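Local structure of Protease/Reverse transcriptase/ribonuclease H (Eastern chimpanzee simian foamy virus, 7KSF) at residues A[144-149]-A[255-260]; A[184-189]-A[277-282]; A[301-306]-A[314-319]; A[613-618]-A[733-738]; A[659-664]-A[711-716]. The protein combines aspartic protease, reverse transcriptase and ribonuclease H units in one chain and probably serves both polyprotein processing and the copying of foamy-virus RNA into DNA. The protein carries 1 engineered substitution. All blocks are in the same frame, centred on the assembly; numbering follows the deposited sequence.

Contact 1. Residues A[144-149]-A[255-260]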
# COMPACT_ATOMS: atom_id res chain seq x y z
N ARG A 144 -12.99 13.26 18.82
CA ARG A 144 -12.73 14.54 18.16
C ARG A 144 -13.71 15.58 18.71
O ARG A 144 -14.91 15.51 18.43
CB ARG A 144 -12.86 14.40 16.65
CG ARG A 144 -12.53 15.65 15.88
CD ARG A 144 -11.05 15.98 15.98
NE ARG A 144 -10.72 17.14 15.17
CZ ARG A 144 -10.89 18.40 15.56
NH1 ARG A 144 -11.39 18.65 16.77
NH2 ARG A 144 -10.56 19.40 14.76
N LYS A 145 -13.20 16.53 19.48
CA LYS A 145 -14.02 17.58 20.08
C LYS A 145 -14.47 18.54 18.99
O LYS A 145 -13.93 19.63 18.80
CB LYS A 145 -13.26 18.31 21.18
CG LYS A 145 -12.90 17.45 22.38
CD LYS A 145 -12.12 18.24 23.41
CE LYS A 145 -11.77 17.39 24.62
NZ LYS A 145 -10.94 18.13 25.62
N ILE A 146 -15.51 18.12 18.25
CA ILE A 146 -16.04 18.89 17.13
C ILE A 146 -17.56 18.83 17.18
O ILE A 146 -18.15 17.94 17.81
CB ILE A 146 -15.51 18.36 15.77
CG1 ILE A 146 -15.70 19.41 14.67
CG2 ILE A 146 -16.19 17.06 15.41
CD1 ILE A 146 -15.27 18.92 13.30
N ARG A 147 -18.19 19.80 16.54
CA ARG A 147 -19.64 19.82 16.44
C ARG A 147 -20.12 18.58 15.70
O ARG A 147 -19.68 18.35 14.56
CB ARG A 147 -20.12 21.09 15.73
CG ARG A 147 -19.87 22.37 16.51
CD ARG A 147 -20.59 23.55 15.87
NE ARG A 147 -20.40 24.78 16.63
CZ ARG A 147 -21.21 25.21 17.59
NH1 ARG A 147 -22.28 24.50 17.93
NH2 ARG A 147 -20.95 26.35 18.22
N PRO A 148 -20.97 17.75 16.30
CA PRO A 148 -21.38 16.50 15.64
C PRO A 148 -22.04 16.75 14.30
O PRO A 148 -22.76 17.74 14.10
CB PRO A 148 -22.36 15.88 16.64
CG PRO A 148 -21.96 16.46 17.96
CD PRO A 148 -21.51 17.86 17.66
N HIS A 149 -21.80 15.84 13.37
CA HIS A 149 -22.30 15.97 12.01
C HIS A 149 -23.75 15.52 11.90
O HIS A 149 -24.20 14.62 12.62
CB HIS A 149 -21.44 15.15 11.04
CG HIS A 149 -20.01 15.59 10.97
ND1 HIS A 149 -19.44 16.08 9.82
CD2 HIS A 149 -19.04 15.61 11.91
CE1 HIS A 149 -18.17 16.38 10.05
NE2 HIS A 149 -17.90 16.11 11.32
N ALA A 255 -13.63 8.80 14.31
CA ALA A 255 -13.41 9.82 15.33
C ALA A 255 -14.45 10.93 15.29
O ALA A 255 -14.69 11.58 16.31
CB ALA A 255 -12.01 10.43 15.18
N HIS A 256 -15.08 11.16 14.14
CA HIS A 256 -16.08 12.21 14.00
C HIS A 256 -17.43 11.70 14.44
O HIS A 256 -17.98 10.78 13.80
CB HIS A 256 -16.15 12.69 12.56
CG HIS A 256 -14.99 13.52 12.14
ND1 HIS A 256 -13.70 13.02 12.08
CD2 HIS A 256 -14.91 14.81 11.73
CE1 HIS A 256 -12.88 13.97 11.67
NE2 HIS A 256 -13.59 15.07 11.45
N PRO A 257 -18.02 12.23 15.51
CA PRO A 257 -19.35 11.78 15.93
C PRO A 257 -20.45 12.42 15.10
O PRO A 257 -20.32 13.54 14.59
CB PRO A 257 -19.42 12.23 17.39
CG PRO A 257 -18.58 13.46 17.43
CD PRO A 257 -17.46 13.24 16.43
N ILE A 258 -21.54 11.68 14.95
CA ILE A 258 -22.71 12.16 14.24
C ILE A 258 -23.77 12.56 15.26
O ILE A 258 -23.71 12.21 16.43
CB ILE A 258 -23.25 11.12 13.24
CG1 ILE A 258 -23.91 9.96 13.98
CG2 ILE A 258 -22.14 10.61 12.35
CD1 ILE A 258 -24.53 8.93 13.07
N THR A 259 -24.77 13.31 14.80
CA THR A 259 -25.81 13.82 15.69
C THR A 259 -26.69 12.67 16.18
O THR A 259 -26.92 11.69 15.46
CB THR A 259 -26.66 14.87 14.97
OG1 THR A 259 -27.67 15.35 15.87
CG2 THR A 259 -27.32 14.28 13.75
N PRO A 260 -27.05 12.91 17.52
CA PRO A 260 -27.89 11.83 18.07
C PRO A 260 -29.12 11.53 17.23
O PRO A 260 -29.63 10.40 17.27
CB PRO A 260 -28.26 12.36 19.46
CG PRO A 260 -27.13 13.28 19.82
CD PRO A 260 -26.75 13.94 18.53
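His149 is bonded to the 255-260 loop through its backbone and touches it with its ring. With CG anti to its carbonyl carbon (chi1 -62°), the imidazole swings back along its own chain towards His256, and NE2 arrives at the edge of that ring, in its plane, 3.3 Å from His256 CD2. The two rings are inclined at 62° and form neither a parallel stack nor a T-shaped pair. Pro257 O lies at the edge of the His149 ring, near its plane, and also accepts the bond from His149 N (3.0 Å), which uses a lone pair in the carbonyl plane. Returning the grip, Thr259 N donates to His149 O at 2.6 Å, while Thr259 CG2 rests against the same oxygen. Proline suits positions 148 and 257, where the chain is extended and neither nitrogen has a hydrogen to give: Pro148 CB lies 3.7 Å from Pro257 O, and Pro257 CD meets Ile146 CG2 at 4.2 Å. At the other end Arg144 sets its CB 3.4 Å from Ala255 O. Its side chain leaves trans (chi1 -177°) and bends at chi2, and the guanidinium reaches a salt bridge with Asp294 of helix 287-299. The second oxygen of that carboxylate takes a weak hydrogen bond from His256 NE2, so one acid probably steadies both side chains. The two backbone bonds of His149 flank Ile258, which makes this an isolated beta bridge between two irregular loops, tying the approach to helix 171-184 onto the reverse transcriptase fold.

Contact 2. Residues A[184-189]-A[277-282]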
# COMPACT_ATOMS: atom_id res chain seq x y z
N GLN A 184 -16.01 1.56 23.65
CA GLN A 184 -15.67 2.95 23.40
C GLN A 184 -16.89 3.80 23.08
O GLN A 184 -16.75 5.02 22.92
CB GLN A 184 -14.67 3.05 22.25
CG GLN A 184 -13.39 2.29 22.50
CD GLN A 184 -12.46 2.34 21.32
OE1 GLN A 184 -11.68 3.28 21.17
NE2 GLN A 184 -12.55 1.34 20.45
N GLY A 185 -18.07 3.20 22.96
CA GLY A 185 -19.26 3.94 22.61
C GLY A 185 -19.38 4.29 21.15
O GLY A 185 -20.27 5.07 20.79
N VAL A 186 -18.50 3.76 20.30
CA VAL A 186 -18.63 3.99 18.87
C VAL A 186 -19.92 3.38 18.34
O VAL A 186 -20.56 3.94 17.45
CB VAL A 186 -17.39 3.44 18.13
CG1 VAL A 186 -17.39 3.87 16.67
CG2 VAL A 186 -16.12 3.91 18.83
N LEU A 187 -20.32 2.24 18.90
CA LEU A 187 -21.59 1.61 18.56
C LEU A 187 -22.54 1.71 19.74
O LEU A 187 -22.14 1.53 20.90
CB LEU A 187 -21.40 0.14 18.19
CG LEU A 187 -20.67 -0.12 16.88
CD1 LEU A 187 -20.55 -1.61 16.67
CD2 LEU A 187 -21.41 0.53 15.73
N THR A 188 -23.80 2.00 19.45
CA THR A 188 -24.83 2.07 20.46
C THR A 188 -25.98 1.13 20.11
O THR A 188 -26.42 1.09 18.95
CB THR A 188 -25.37 3.49 20.62
OG1 THR A 188 -26.59 3.46 21.38
CG2 THR A 188 -25.63 4.13 19.26
N PRO A 189 -26.48 0.37 21.07
CA PRO A 189 -27.63 -0.51 20.80
C PRO A 189 -28.90 0.31 20.66
O PRO A 189 -29.35 0.96 21.60
CB PRO A 189 -27.67 -1.43 22.03
CG PRO A 189 -27.04 -0.62 23.11
CD PRO A 189 -25.99 0.23 22.45
N TRP A 277 -24.39 3.56 14.79
CA TRP A 277 -23.08 4.20 14.83
C TRP A 277 -23.16 5.55 15.52
O TRP A 277 -23.99 6.39 15.17
CB TRP A 277 -22.52 4.37 13.41
CG TRP A 277 -22.01 3.11 12.80
CD1 TRP A 277 -22.73 2.21 12.07
CD2 TRP A 277 -20.67 2.61 12.86
NE1 TRP A 277 -21.91 1.18 11.68
CE2 TRP A 277 -20.65 1.40 12.15
CE3 TRP A 277 -19.49 3.07 13.45
CZ2 TRP A 277 -19.49 0.64 12.01
CZ3 TRP A 277 -18.34 2.32 13.31
CH2 TRP A 277 -18.35 1.11 12.59
N THR A 278 -22.28 5.75 16.51
CA THR A 278 -22.12 7.07 17.11
C THR A 278 -21.26 7.98 16.24
O THR A 278 -21.48 9.19 16.21
CB THR A 278 -21.50 6.94 18.50
OG1 THR A 278 -22.35 6.13 19.33
CG2 THR A 278 -21.31 8.30 19.15
N ARG A 279 -20.31 7.41 15.52
CA ARG A 279 -19.37 8.15 14.70
C ARG A 279 -19.65 7.88 13.22
O ARG A 279 -20.52 7.09 12.86
CB ARG A 279 -17.93 7.78 15.06
CG ARG A 279 -17.72 7.54 16.55
CD ARG A 279 -17.84 8.82 17.35
NE ARG A 279 -17.42 8.63 18.74
CZ ARG A 279 -16.16 8.63 19.14
NH1 ARG A 279 -15.18 8.79 18.26
NH2 ARG A 279 -15.87 8.45 20.42
N LEU A 280 -18.89 8.56 12.36
CA LEU A 280 -19.02 8.33 10.93
C LEU A 280 -18.59 6.90 10.60
O LEU A 280 -17.56 6.44 11.09
CB LEU A 280 -18.18 9.33 10.14
CG LEU A 280 -18.53 10.82 10.18
CD1 LEU A 280 -17.44 11.60 9.47
CD2 LEU A 280 -19.88 11.08 9.54
N PRO A 281 -19.35 6.18 9.77
CA PRO A 281 -18.95 4.83 9.38
C PRO A 281 -18.27 4.79 8.02
O PRO A 281 -18.48 5.66 7.18
CB PRO A 281 -20.27 4.07 9.38
CG PRO A 281 -21.35 5.14 9.19
CD PRO A 281 -20.71 6.50 9.30
N GLN A 282 -17.44 3.77 7.81
CA GLN A 282 -16.76 3.59 6.53
C GLN A 282 -17.71 2.98 5.51
O GLN A 282 -18.57 2.16 5.84
CB GLN A 282 -15.52 2.71 6.69
CG GLN A 282 -15.79 1.38 7.37
CD GLN A 282 -14.51 0.67 7.79
OE1 GLN A 282 -13.41 1.21 7.64
NE2 GLN A 282 -14.65 -0.53 8.32
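Thr278 supplies both polar links to the 184-189 segment. Its chi1 of -60° places OG1 beside its own backbone N, so the two donors face consecutive carbonyls: OG1 gives its proton to Gly185 O at 2.8 Å, nearly along the C=O axis, and N binds Val186 O at 2.7 Å with an almost straight N-H. Threonine fits here because a short branched side chain can carry a hydroxyl alongside the main chain. Gly185 presents its carbonyl from a Schellman motif, where the chain leaves helix 171-184 with the positive phi that glycine adopts easily.

The apolar contacts centre on Trp277, which forms a non-hydrogen-bonded antiparallel pair with Leu187. The two side chains run side by side, and Leu187 CD2 sits over the indole face in a CH-pi contact, 3.8 Å from the centroid of the five-membered ring. Pro281 CB covers the opposite face, so the flat ring is sandwiched between two aliphatic groups. Val186 CG1 packs against two residues at once, touching Trp277 CZ3 at 3.8 Å and Arg279 CG at 3.7 Å.

The charged end of Arg279 belongs to another partner. A bend at chi2 (-69°) turns the chain, which crosses Val186 at about a right angle, and NH1 reaches Gly142 O. Gln184 likewise spends its amide on Asn139 O and Val141 N.

Helix 171-184 packs Ile178 and Leu181 onto Leu187, Met210 and Leu212 of strand 208-212 press on Trp277, and strand 187-189 edges a three-stranded antiparallel sheet beside strand 273-277.

Contact 3. Residues A[301-306]-A[314-319]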
# COMPACT_ATOMS: atom_id res chain seq x y z
N GLU A 301 -1.71 24.93 8.04
CA GLU A 301 -0.57 25.67 8.58
C GLU A 301 0.77 25.15 8.07
O GLU A 301 1.68 25.93 7.81
CB GLU A 301 -0.60 25.64 10.11
CG GLU A 301 -1.83 26.29 10.72
CD GLU A 301 -1.80 26.30 12.24
OE1 GLU A 301 -0.82 25.76 12.81
OE2 GLU A 301 -2.74 26.84 12.85
N ILE A 302 0.90 23.83 7.94
CA ILE A 302 2.15 23.24 7.47
C ILE A 302 2.48 23.72 6.06
O ILE A 302 1.59 23.84 5.21
CB ILE A 302 2.08 21.70 7.47
CG1 ILE A 302 1.60 21.20 8.83
CG2 ILE A 302 3.44 21.11 7.11
CD1 ILE A 302 2.46 21.67 9.99
N PRO A 303 3.82 24.01 5.81
CA PRO A 303 4.09 24.50 4.45
C PRO A 303 3.78 23.48 3.35
O PRO A 303 3.20 23.86 2.33
CB PRO A 303 5.60 24.80 4.46
CG PRO A 303 5.94 25.06 5.88
CD PRO A 303 5.15 24.00 6.57
N ASN A 304 4.16 22.22 3.54
CA ASN A 304 3.89 21.20 2.54
C ASN A 304 3.13 20.02 3.13
O ASN A 304 3.60 19.37 4.06
CB ASN A 304 5.19 20.72 1.89
CG ASN A 304 5.95 21.83 1.21
OD1 ASN A 304 5.61 23.01 1.34
ND2 ASN A 304 6.99 21.47 0.48
N VAL A 305 1.95 19.74 2.57
CA VAL A 305 1.14 18.63 3.03
C VAL A 305 0.13 18.20 1.98
O VAL A 305 -0.20 18.96 1.07
CB VAL A 305 0.38 18.98 4.32
CG1 VAL A 305 -0.60 20.12 4.07
CG2 VAL A 305 -0.34 17.76 4.86
N GLN A 306 -0.38 16.98 2.11
CA GLN A 306 -1.39 16.46 1.20
C GLN A 306 -2.09 15.33 1.93
O GLN A 306 -1.44 14.40 2.40
CB GLN A 306 -0.75 15.95 -0.09
CG GLN A 306 0.02 17.02 -0.85
CD GLN A 306 -0.85 18.19 -1.26
OE1 GLN A 306 -2.07 18.14 -1.13
NE2 GLN A 306 -0.22 19.25 -1.75
N LEU A 314 4.01 14.33 3.94
CA LEU A 314 4.90 15.40 4.38
C LEU A 314 6.24 15.20 3.70
O LEU A 314 6.78 14.09 3.73
CB LEU A 314 5.07 15.41 5.90
CG LEU A 314 5.87 16.61 6.42
CD1 LEU A 314 5.31 17.90 5.86
CD2 LEU A 314 5.85 16.63 7.94
N SER A 315 6.77 16.26 3.09
CA SER A 315 8.02 16.18 2.36
C SER A 315 8.78 17.49 2.54
O SER A 315 8.34 18.53 2.04
CB SER A 315 7.78 15.88 0.88
OG SER A 315 8.99 15.69 0.19
N HIS A 316 9.91 17.44 3.24
CA HIS A 316 10.77 18.60 3.42
C HIS A 316 12.20 18.23 3.04
O HIS A 316 12.65 17.11 3.29
CB HIS A 316 10.73 19.12 4.86
CG HIS A 316 9.58 20.05 5.14
ND1 HIS A 316 8.28 19.61 5.23
CD2 HIS A 316 9.55 21.38 5.33
CE1 HIS A 316 7.49 20.64 5.48
NE2 HIS A 316 8.23 21.73 5.54
N ASP A 317 12.90 19.20 2.44
CA ASP A 317 14.26 18.95 1.98
C ASP A 317 15.27 19.03 3.12
O ASP A 317 16.21 18.22 3.18
CB ASP A 317 14.63 19.93 0.87
CG ASP A 317 14.36 21.38 1.24
OD1 ASP A 317 13.56 21.62 2.18
OD2 ASP A 317 14.93 22.28 0.60
N ASP A 318 15.10 19.98 4.02
CA ASP A 318 16.03 20.14 5.13
C ASP A 318 15.81 19.02 6.14
O ASP A 318 14.68 18.83 6.60
CB ASP A 318 15.83 21.50 5.78
CG ASP A 318 17.08 22.01 6.47
OD1 ASP A 318 17.78 21.19 7.10
OD2 ASP A 318 17.37 23.22 6.36
N PRO A 319 16.85 18.25 6.49
CA PRO A 319 16.65 17.16 7.45
C PRO A 319 16.16 17.63 8.81
O PRO A 319 15.34 16.95 9.44
CB PRO A 319 18.04 16.51 7.54
CG PRO A 319 18.72 16.88 6.28
CD PRO A 319 18.21 18.25 5.93
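Ile302 and Leu314 make the close-packed end of this contact, their side chains crossing at about a right angle with Ile302 CG2 3.9 Å from Leu314 CD1. Leu314 leaves the strand with CG trans to N (chi1 -174°), which carries CD1 across to the 301-306 loop. Isoleucine and leucine suit this buried place, being apolar and needing no polar partner. His316 extends the packing with its ring edge: Pro303 CD approaches in the ring plane, 4.0 Å from NE2, and Ile302 CG2 stands 4.4 Å from CE1. Asn304 belongs to the packed part too, its CB lying 3.8 Å from Ser315 O. Ser315, buried, has its hydroxyl bonded to Gln241 N and Tyr243 O. No hydrogen bond crosses between the segments, so between the two the contact is one of packing.

The looser side begins at Pro303, which turns a rigid, apolar ring to the histidine but is itself exposed. Beyond His316 the two segments part company. Asp318 takes the N-cap position of helix 319-336, its carboxylate making a weak bond to Lys320 N; a short acidic side chain is well suited to a helix start. That helix then comes back over the contact, setting His322 on Leu314 and both Glu321 and Gln325 on His316.

Strands 306-308 and 311-316 form the hairpin whose sequence contains Tyr-Val-Asp-Asp, the signature of the polymerase active site in reverse transcriptases; the contact packs the lead-in to that palm hairpin against its outgoing strand.

Contact 4. Residues A[613-618]-A[733-738]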
# COMPACT_ATOMS: atom_id res chain seq x y z
N GLY A 613 33.66 -19.79 -1.13
CA GLY A 613 33.95 -18.79 -0.12
C GLY A 613 32.96 -17.65 -0.12
O GLY A 613 32.56 -17.17 -1.18
N ILE A 614 32.55 -17.21 1.07
CA ILE A 614 31.54 -16.17 1.22
C ILE A 614 32.04 -15.15 2.22
O ILE A 614 32.58 -15.51 3.28
CB ILE A 614 30.17 -16.75 1.67
CG1 ILE A 614 29.63 -17.74 0.63
CG2 ILE A 614 29.17 -15.63 1.91
CD1 ILE A 614 30.02 -19.19 0.88
N VAL A 615 31.87 -13.86 1.90
CA VAL A 615 32.30 -12.76 2.75
C VAL A 615 31.16 -11.77 2.88
O VAL A 615 30.58 -11.35 1.87
CB VAL A 615 33.56 -12.06 2.19
CG1 VAL A 615 33.92 -10.86 3.05
CG2 VAL A 615 34.72 -13.03 2.11
N HIS A 616 30.83 -11.39 4.11
CA HIS A 616 29.82 -10.37 4.39
C HIS A 616 30.56 -9.07 4.73
O HIS A 616 31.23 -8.99 5.76
CB HIS A 616 28.89 -10.79 5.52
CG HIS A 616 27.69 -9.90 5.68
ND1 HIS A 616 26.45 -10.39 6.03
CD2 HIS A 616 27.54 -8.57 5.54
CE1 HIS A 616 25.59 -9.39 6.09
NE2 HIS A 616 26.23 -8.27 5.80
N ALA A 617 30.42 -8.07 3.87
CA ALA A 617 31.10 -6.79 4.04
C ALA A 617 30.08 -5.66 4.09
O ALA A 617 29.07 -5.69 3.38
CB ALA A 617 32.09 -6.54 2.90
N THR A 618 30.35 -4.67 4.93
CA THR A 618 29.52 -3.48 5.06
C THR A 618 30.37 -2.25 4.78
O THR A 618 31.47 -2.11 5.33
CB THR A 618 28.90 -3.39 6.46
OG1 THR A 618 29.93 -3.35 7.45
CG2 THR A 618 28.00 -4.60 6.72
N ALA A 733 39.02 -10.33 -3.47
CA ALA A 733 40.27 -11.07 -3.31
C ALA A 733 40.24 -11.92 -2.04
O ALA A 733 40.84 -13.00 -2.00
CB ALA A 733 41.45 -10.10 -3.27
N LEU A 734 39.55 -11.43 -1.01
CA LEU A 734 39.44 -12.20 0.23
C LEU A 734 38.50 -13.39 0.06
O LEU A 734 38.76 -14.47 0.60
CB LEU A 734 38.95 -11.29 1.35
CG LEU A 734 38.72 -11.96 2.71
CD1 LEU A 734 40.00 -12.62 3.18
CD2 LEU A 734 38.24 -10.93 3.71
N ALA A 735 37.42 -13.21 -0.70
CA ALA A 735 36.47 -14.30 -0.92
C ALA A 735 37.11 -15.42 -1.73
O ALA A 735 36.86 -16.60 -1.47
CB ALA A 735 35.22 -13.79 -1.61
N ASP A 736 37.92 -15.07 -2.74
CA ASP A 736 38.62 -16.09 -3.50
C ASP A 736 39.62 -16.84 -2.63
O ASP A 736 39.85 -18.04 -2.83
CB ASP A 736 39.33 -15.46 -4.71
CG ASP A 736 39.60 -16.46 -5.82
OD1 ASP A 736 39.71 -17.67 -5.53
OD2 ASP A 736 39.70 -16.04 -6.99
N LYS A 737 40.22 -16.15 -1.65
CA LYS A 737 41.10 -16.83 -0.71
C LYS A 737 40.34 -17.87 0.10
O LYS A 737 40.81 -19.00 0.28
CB LYS A 737 41.76 -15.80 0.21
CG LYS A 737 42.63 -16.42 1.30
CD LYS A 737 43.24 -15.35 2.20
CE LYS A 737 44.15 -15.97 3.25
NZ LYS A 737 44.77 -14.95 4.13
N LEU A 738 39.15 -17.51 0.58
CA LEU A 738 38.36 -18.45 1.36
C LEU A 738 37.89 -19.62 0.51
O LEU A 738 37.91 -20.77 0.96
CB LEU A 738 37.17 -17.74 2.00
CG LEU A 738 37.52 -16.66 3.02
CD1 LEU A 738 36.25 -16.01 3.54
CD2 LEU A 738 38.34 -17.23 4.16
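Val615 plugs into the surface of the C-terminal helix, in the helix-on-sheet packing of the RNase H fold. One methyl does the work: CG2, anti to its carbonyl carbon, lies 3.6 Å from Leu738 CD1, 3.7 Å from Ala735 CA and 4.2 Å from Leu734 CG. Valine and leucine cross at about a right angle, and the small Ala735 lets the branched valine come right up to the helix backbone. Leu738 CD1 also rests 3.7 Å from Ile614 O.

Two residues before the valine, Gly613 has no side chain, and its bare CA approaches Ala735 O at 3.9 Å. This helps explain why the two axes come as near as 6.4 Å, at 142° between their directions. No hydrogen bond crosses the interface.

In the next shell, strand 590-597 holds the register of the glycine strand through backbone bonds between Asp595 and Gly613 and between Tyr593 and Val615, and the Tyr593 side chain backs Ala735. On the other flank Val625 of strand 624-634 touches Val615, and Gln628 touches Leu738. That strand also holds the helix backbone: Leu738 O accepts a hydrogen bond from Ser630 OG.

Contact 5. Residues A[659-664]-A[711-716]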
# COMPACT_ATOMS: atom_id res chain seq x y z
N PRO A 659 18.83 -3.18 1.27
CA PRO A 659 19.52 -3.36 -0.02
C PRO A 659 20.86 -4.06 0.17
O PRO A 659 21.71 -3.61 0.94
CB PRO A 659 19.70 -1.92 -0.53
CG PRO A 659 19.74 -1.10 0.72
CD PRO A 659 18.81 -1.77 1.69
N VAL A 660 21.05 -5.16 -0.56
CA VAL A 660 22.28 -5.93 -0.51
C VAL A 660 22.75 -6.20 -1.93
O VAL A 660 22.01 -6.06 -2.90
CB VAL A 660 22.10 -7.26 0.26
CG1 VAL A 660 21.89 -6.98 1.74
CG2 VAL A 660 20.93 -8.04 -0.31
N LEU A 661 24.01 -6.61 -2.04
CA LEU A 661 24.65 -6.85 -3.33
C LEU A 661 25.57 -8.06 -3.23
O LEU A 661 26.45 -8.10 -2.37
CB LEU A 661 25.44 -5.62 -3.79
CG LEU A 661 26.30 -5.76 -5.04
CD1 LEU A 661 25.47 -6.18 -6.24
CD2 LEU A 661 27.04 -4.46 -5.33
N VAL A 662 25.35 -9.04 -4.10
CA VAL A 662 26.17 -10.24 -4.15
C VAL A 662 27.05 -10.18 -5.39
O VAL A 662 26.63 -9.68 -6.45
CB VAL A 662 25.31 -11.52 -4.15
CG1 VAL A 662 26.17 -12.76 -3.97
CG2 VAL A 662 24.25 -11.44 -3.06
N ILE A 663 28.28 -10.68 -5.27
CA ILE A 663 29.29 -10.57 -6.31
C ILE A 663 29.86 -11.95 -6.59
O ILE A 663 30.25 -12.66 -5.66
CB ILE A 663 30.41 -9.59 -5.92
CG1 ILE A 663 29.85 -8.18 -5.72
CG2 ILE A 663 31.51 -9.59 -6.97
CD1 ILE A 663 29.43 -7.87 -4.30
N THR A 664 29.91 -12.32 -7.87
CA THR A 664 30.44 -13.61 -8.29
C THR A 664 31.67 -13.41 -9.17
O THR A 664 31.67 -12.57 -10.07
CB THR A 664 29.40 -14.42 -9.07
OG1 THR A 664 28.12 -14.29 -8.44
CG2 THR A 664 29.79 -15.88 -9.11
N ASP A 711 15.31 -7.45 -3.18
CA ASP A 711 16.20 -6.34 -2.87
C ASP A 711 17.65 -6.74 -3.12
O ASP A 711 18.57 -5.96 -2.84
CB ASP A 711 16.00 -5.90 -1.42
CG ASP A 711 16.36 -4.44 -1.20
OD1 ASP A 711 17.02 -3.84 -2.08
OD2 ASP A 711 15.98 -3.89 -0.15
N ILE A 712 17.86 -7.93 -3.65
CA ILE A 712 19.19 -8.49 -3.88
C ILE A 712 19.59 -8.22 -5.32
O ILE A 712 18.92 -8.67 -6.25
CB ILE A 712 19.22 -9.99 -3.57
CG1 ILE A 712 18.64 -10.26 -2.18
CG2 ILE A 712 20.64 -10.52 -3.67
CD1 ILE A 712 18.53 -11.73 -1.84
N THR A 713 20.68 -7.48 -5.50
CA THR A 713 21.27 -7.23 -6.80
C THR A 713 22.54 -8.07 -6.96
O THR A 713 23.17 -8.46 -5.97
CB THR A 713 21.60 -5.74 -6.98
OG1 THR A 713 22.39 -5.29 -5.88
CG2 THR A 713 20.32 -4.93 -7.06
N ILE A 714 22.90 -8.33 -8.21
CA ILE A 714 24.01 -9.22 -8.54
C ILE A 714 24.87 -8.56 -9.60
O ILE A 714 24.38 -8.21 -10.68
CB ILE A 714 23.52 -10.59 -9.02
CG1 ILE A 714 22.87 -11.36 -7.87
CG2 ILE A 714 24.66 -11.39 -9.63
CD1 ILE A 714 22.38 -12.74 -8.24
N GLN A 715 26.15 -8.38 -9.29
CA GLN A 715 27.15 -7.84 -10.20
C GLN A 715 28.10 -8.94 -10.64
O GLN A 715 27.88 -10.13 -10.38
CB GLN A 715 27.91 -6.68 -9.54
CG GLN A 715 27.15 -5.38 -9.45
CD GLN A 715 28.01 -4.24 -8.95
OE1 GLN A 715 29.20 -4.42 -8.69
NE2 GLN A 715 27.42 -3.06 -8.81
N HIS A 716 29.18 -8.54 -11.31
CA HIS A 716 30.20 -9.47 -11.78
C HIS A 716 31.48 -8.69 -12.04
O HIS A 716 31.45 -7.66 -12.72
CB HIS A 716 29.75 -10.21 -13.05
CG HIS A 716 29.03 -9.33 -14.02
ND1 HIS A 716 27.65 -9.23 -14.05
CD2 HIS A 716 29.48 -8.53 -15.01
CE1 HIS A 716 27.29 -8.40 -15.01
NE2 HIS A 716 28.39 -7.96 -15.61
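Strands 660-664 and 712-716 run parallel with a twist of 30°, bonded in alternation by Thr713 N to Val660 O, Val662 N to Thr713 O (2.9 Å) and Gln715 N to Val662 O.

Side chains alternate between two faces. Val660, Val662, Ile712 and Ile714 share one of them. Here Val660 CG2 meets Ile712 CG1 at 3.7 Å, and Val662 CG2 lies 3.8 Å from Ile712 CG2, the chains standing side by side. Beta-branched residues are natural here, since they fit extended backbone and offer an apolar surface to helices: Val660 and Val662 meet Ala653, Val646 and Ala649 of helix 638-654, while Ile714 packs on Ala673 of helix 667-683.

On the reverse face Leu661 spreads over the neighbouring strand. Its CG stands trans to N (chi1 172°); CD1 packs against Gln715 CG at 3.7 Å and lies beside Thr713, while CD2 sits 3.8 Å from the amide carbon CD of Gln715. The glutamine, extended beyond CG, crosses the leucine at about a right angle. Thr713 OG1 shares this face and makes a weak hydrogen bond to Tyr588 OH. At the start of the strands Asp711 runs beside Pro659, its OD1 3.6 Å from Pro659 CB, with a long, weak ion pair to Lys709.

Helices 667-683 and 694-708 connect the two strands, a beta-alpha-beta crossover at the edge of the five-stranded RNase H sheet; the Thr664 side chain is about 7 Å from the calcium ion bound at Gly596 and Glu642.

Overall arrangement
Contacts 1 and 2 adjoin, their centres 10 Å apart: loop 255-260 lies between the two and hydrogen-bonds to 277-282 through Ile258 with Thr278 and His256 with Leu280. Contact 1 is the partly exposed, polar one of this pair, whereas contact 2 is buried around an aromatic ring. Contact 3, also buried, lacks cross-bonds and belongs to the polymerase palm, its centre about 29 Å from that of contact 1. Contacts 4 and 5 share the RNase H sheet, 14 Å apart between centres, on the far side of the chain from contacts 1 and 2. Contact 4 is mainly apolar helix-to-sheet burial; contact 5 joins strands by backbone bonds, with one strand at the sheet's edge.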